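Local coordinates for lectin (Lotus tetragonolobus, PDB 2EIG), which probably binds L-fucosyl-containing sugars as a legume seed lectin that carries calcium and manganese ions, at residues A[190-193]-A[194-198]. Residues are numbered along the deposited sequence; the frame is centred on the assembly and turned at random.
Sequences IDLK and TVLPE
Thr194 lies across the side chain of Asp191 at about a right angle, its OG1 3.3 Å from Asp191 CB, and the two residues meet at the start of the single turn of helix, 192-195, that links strands 183-189 and 199-208. This turn is a compact worked example of helix N-capping. With CG anti to the backbone N (chi1 -160°), the carboxylate of Asp191 swings over the start of the helix, where OD2 accepts from Lys193 N at 3.2 Å. The amide meets the anti side of the carboxylate, 24° out of its plane. The carbonyl of the same residue is used in turn: Asp191 O accepts from Thr194 N at 2.9 Å and weakly from Val195 N. Thr194 OG1, held between its backbone N and carbonyl carbon (chi1 50°), sits 2.7 Å from Asp191 O and is hydrogen-bonded to Leu146 O of a second subunit. At the far end, Leu196 N closes the turn on Leu192 O at 2.9 Å. Apolar groups meet on the inner side: Leu192 and Leu196 lie side by side, pointing the same way, with CD2 of the former 4.1 Å from CD1 of the latter. Ile190 crosses Val195 nearly perpendicularly, CG2 to CG2 at 3.9 Å; all four residues touch Val115 of strand 115-120. The chemistry therefore divides the turn: aliphatic branches seat it on the seven-stranded sheet, while the capping carboxylate probably offers some compensation to the positive N-terminal end of the short helix and the threonine hydroxyl links the turn to Leu146 of the second subunit.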
ATOM      1  N   ILE A 190      -7.612  -0.181   1.185  1.00 24.86           N
ATOM      2  CA  ILE A 190      -9.041   0.154   1.023  1.00 25.24           C
ATOM      3  C   ILE A 190      -9.306   1.502   1.677  1.00 25.41           C
ATOM      4  O   ILE A 190      -9.072   1.652   2.892  1.00 27.45           O
ATOM      5  CB  ILE A 190      -9.999  -0.896   1.706  1.00 24.73           C
ATOM      6  CG1 ILE A 190      -9.607  -2.311   1.366  1.00 26.19           C
ATOM      7  CG2 ILE A 190     -11.490  -0.622   1.339  1.00 24.64           C
ATOM      8  CD1 ILE A 190     -10.410  -3.384   2.098  1.00 26.24           C
ATOM      9  N   ASP A 191      -9.783   2.480   0.917  1.00 24.32           N
ATOM     10  CA  ASP A 191     -10.264   3.709   1.525  1.00 24.48           C
ATOM     11  C   ASP A 191     -11.705   3.522   1.983  1.00 23.19           C
ATOM     12  O   ASP A 191     -12.615   3.568   1.154  1.00 21.85           O
ATOM     13  CB  ASP A 191     -10.182   4.898   0.546  1.00 25.37           C
ATOM     14  CG  ASP A 191     -10.192   6.259   1.263  1.00 28.78           C
ATOM     15  OD1 ASP A 191      -9.492   7.180   0.766  1.00 34.29           O
ATOM     16  OD2 ASP A 191     -10.869   6.416   2.318  1.00 27.66           O
ATOM     17  N   LEU A 192     -11.911   3.304   3.294  1.00 23.32           N
ATOM     18  CA  LEU A 192     -13.254   3.090   3.847  1.00 22.52           C
ATOM     19  C   LEU A 192     -14.190   4.210   3.498  1.00 22.73           C
ATOM     20  O   LEU A 192     -15.365   3.990   3.298  1.00 21.81           O
ATOM     21  CB  LEU A 192     -13.235   2.922   5.375  1.00 22.81           C
ATOM     22  CG  LEU A 192     -12.593   1.675   5.938  1.00 22.32           C
ATOM     23  CD1 LEU A 192     -12.810   1.537   7.461  1.00 20.52           C
ATOM     24  CD2 LEU A 192     -13.036   0.408   5.173  1.00 21.15           C
ATOM     25  N   LYS A 193     -13.667   5.425   3.402  1.00 23.98           N
ATOM     26  CA  LYS A 193     -14.528   6.594   3.138  1.00 24.85           C
ATOM     27  C   LYS A 193     -14.932   6.648   1.671  1.00 25.32           C
ATOM     28  O   LYS A 193     -15.909   7.318   1.370  1.00 26.52           O
ATOM     29  CB  LYS A 193     -13.854   7.898   3.597  1.00 25.64           C
ATOM     30  CG  LYS A 193     -14.706   9.176   3.538  1.00 25.93           C
ATOM     31  CD  LYS A 193     -13.879  10.442   3.835  1.00 26.71           C
ATOM     32  CE  LYS A 193     -14.795  11.700   3.768  1.00 29.61           C
ATOM     33  NZ  LYS A 193     -14.257  12.886   2.970  1.00 33.53           N
ATOM     34  N   THR A 194     -14.230   5.949   0.759  1.00 25.16           N
ATOM     35  CA  THR A 194     -14.678   5.914  -0.655  1.00 25.47           C
ATOM     36  C   THR A 194     -15.790   4.908  -0.832  1.00 23.58           C
ATOM     37  O   THR A 194     -16.719   5.095  -1.621  1.00 22.70           O
ATOM     38  CB  THR A 194     -13.564   5.632  -1.732  1.00 26.18           C
ATOM     39  OG1 THR A 194     -12.787   4.481  -1.387  1.00 33.59           O
ATOM     40  CG2 THR A 194     -12.603   6.843  -1.983  1.00 31.46           C
ATOM     41  N   VAL A 195     -15.704   3.809  -0.098  1.00 22.13           N
ATOM     42  CA  VAL A 195     -16.615   2.703  -0.343  1.00 19.90           C
ATOM     43  C   VAL A 195     -17.757   2.579   0.638  1.00 19.09           C
ATOM     44  O   VAL A 195     -18.686   1.855   0.378  1.00 19.15           O
ATOM     45  CB  VAL A 195     -15.870   1.361  -0.498  1.00 20.64           C
ATOM     46  CG1 VAL A 195     -15.088   1.359  -1.833  1.00 19.69           C
ATOM     47  CG2 VAL A 195     -14.940   1.088   0.711  1.00 18.31           C
ATOM     48  N   LEU A 196     -17.704   3.284   1.767  1.00 16.27           N
ATOM     49  CA  LEU A 196     -18.716   3.056   2.781  1.00 14.39           C
ATOM     50  C   LEU A 196     -19.214   4.392   3.325  1.00 14.36           C
ATOM     51  O   LEU A 196     -18.477   5.382   3.264  1.00 13.06           O
ATOM     52  CB  LEU A 196     -18.122   2.233   3.940  1.00 14.32           C
ATOM     53  CG  LEU A 196     -17.973   0.728   3.701  1.00 11.05           C
ATOM     54  CD1 LEU A 196     -17.112   0.092   4.761  1.00 12.23           C
ATOM     55  CD2 LEU A 196     -19.320   0.054   3.605  1.00 12.63           C
ATOM     56  N   PRO A 197     -20.440   4.417   3.895  1.00 14.45           N
ATOM     57  CA  PRO A 197     -20.907   5.650   4.519  1.00 14.57           C
ATOM     58  C   PRO A 197     -20.316   5.799   5.891  1.00 14.82           C
ATOM     59  O   PRO A 197     -19.513   4.963   6.329  1.00 14.88           O
ATOM     60  CB  PRO A 197     -22.452   5.456   4.599  1.00 14.13           C
ATOM     61  CG  PRO A 197     -22.593   4.019   4.819  1.00 15.27           C
ATOM     62  CD  PRO A 197     -21.456   3.361   3.978  1.00 13.44           C
ATOM     63  N   GLU A 198     -20.694   6.863   6.589  1.00 15.26           N
ATOM     64  CA  GLU A 198     -19.931   7.261   7.748  1.00 15.98           C
ATOM     65  C   GLU A 198     -20.274   6.427   9.009  1.00 15.32           C
ATOM     66  O   GLU A 198     -19.607   6.536  10.018  1.00 14.89           O
ATOM     67  CB  GLU A 198     -20.130   8.756   7.975  1.00 15.71           C
ATOM     68  CG  GLU A 198     -21.557   9.097   8.369  1.00 21.15           C
ATOM     69  CD  GLU A 198     -21.825  10.585   8.156  1.00 23.59           C
ATOM     70  OE1 GLU A 198     -21.773  11.327   9.163  1.00 27.75           O
ATOM     71  OE2 GLU A 198     -22.044  10.994   6.992  1.00 21.66           O
TER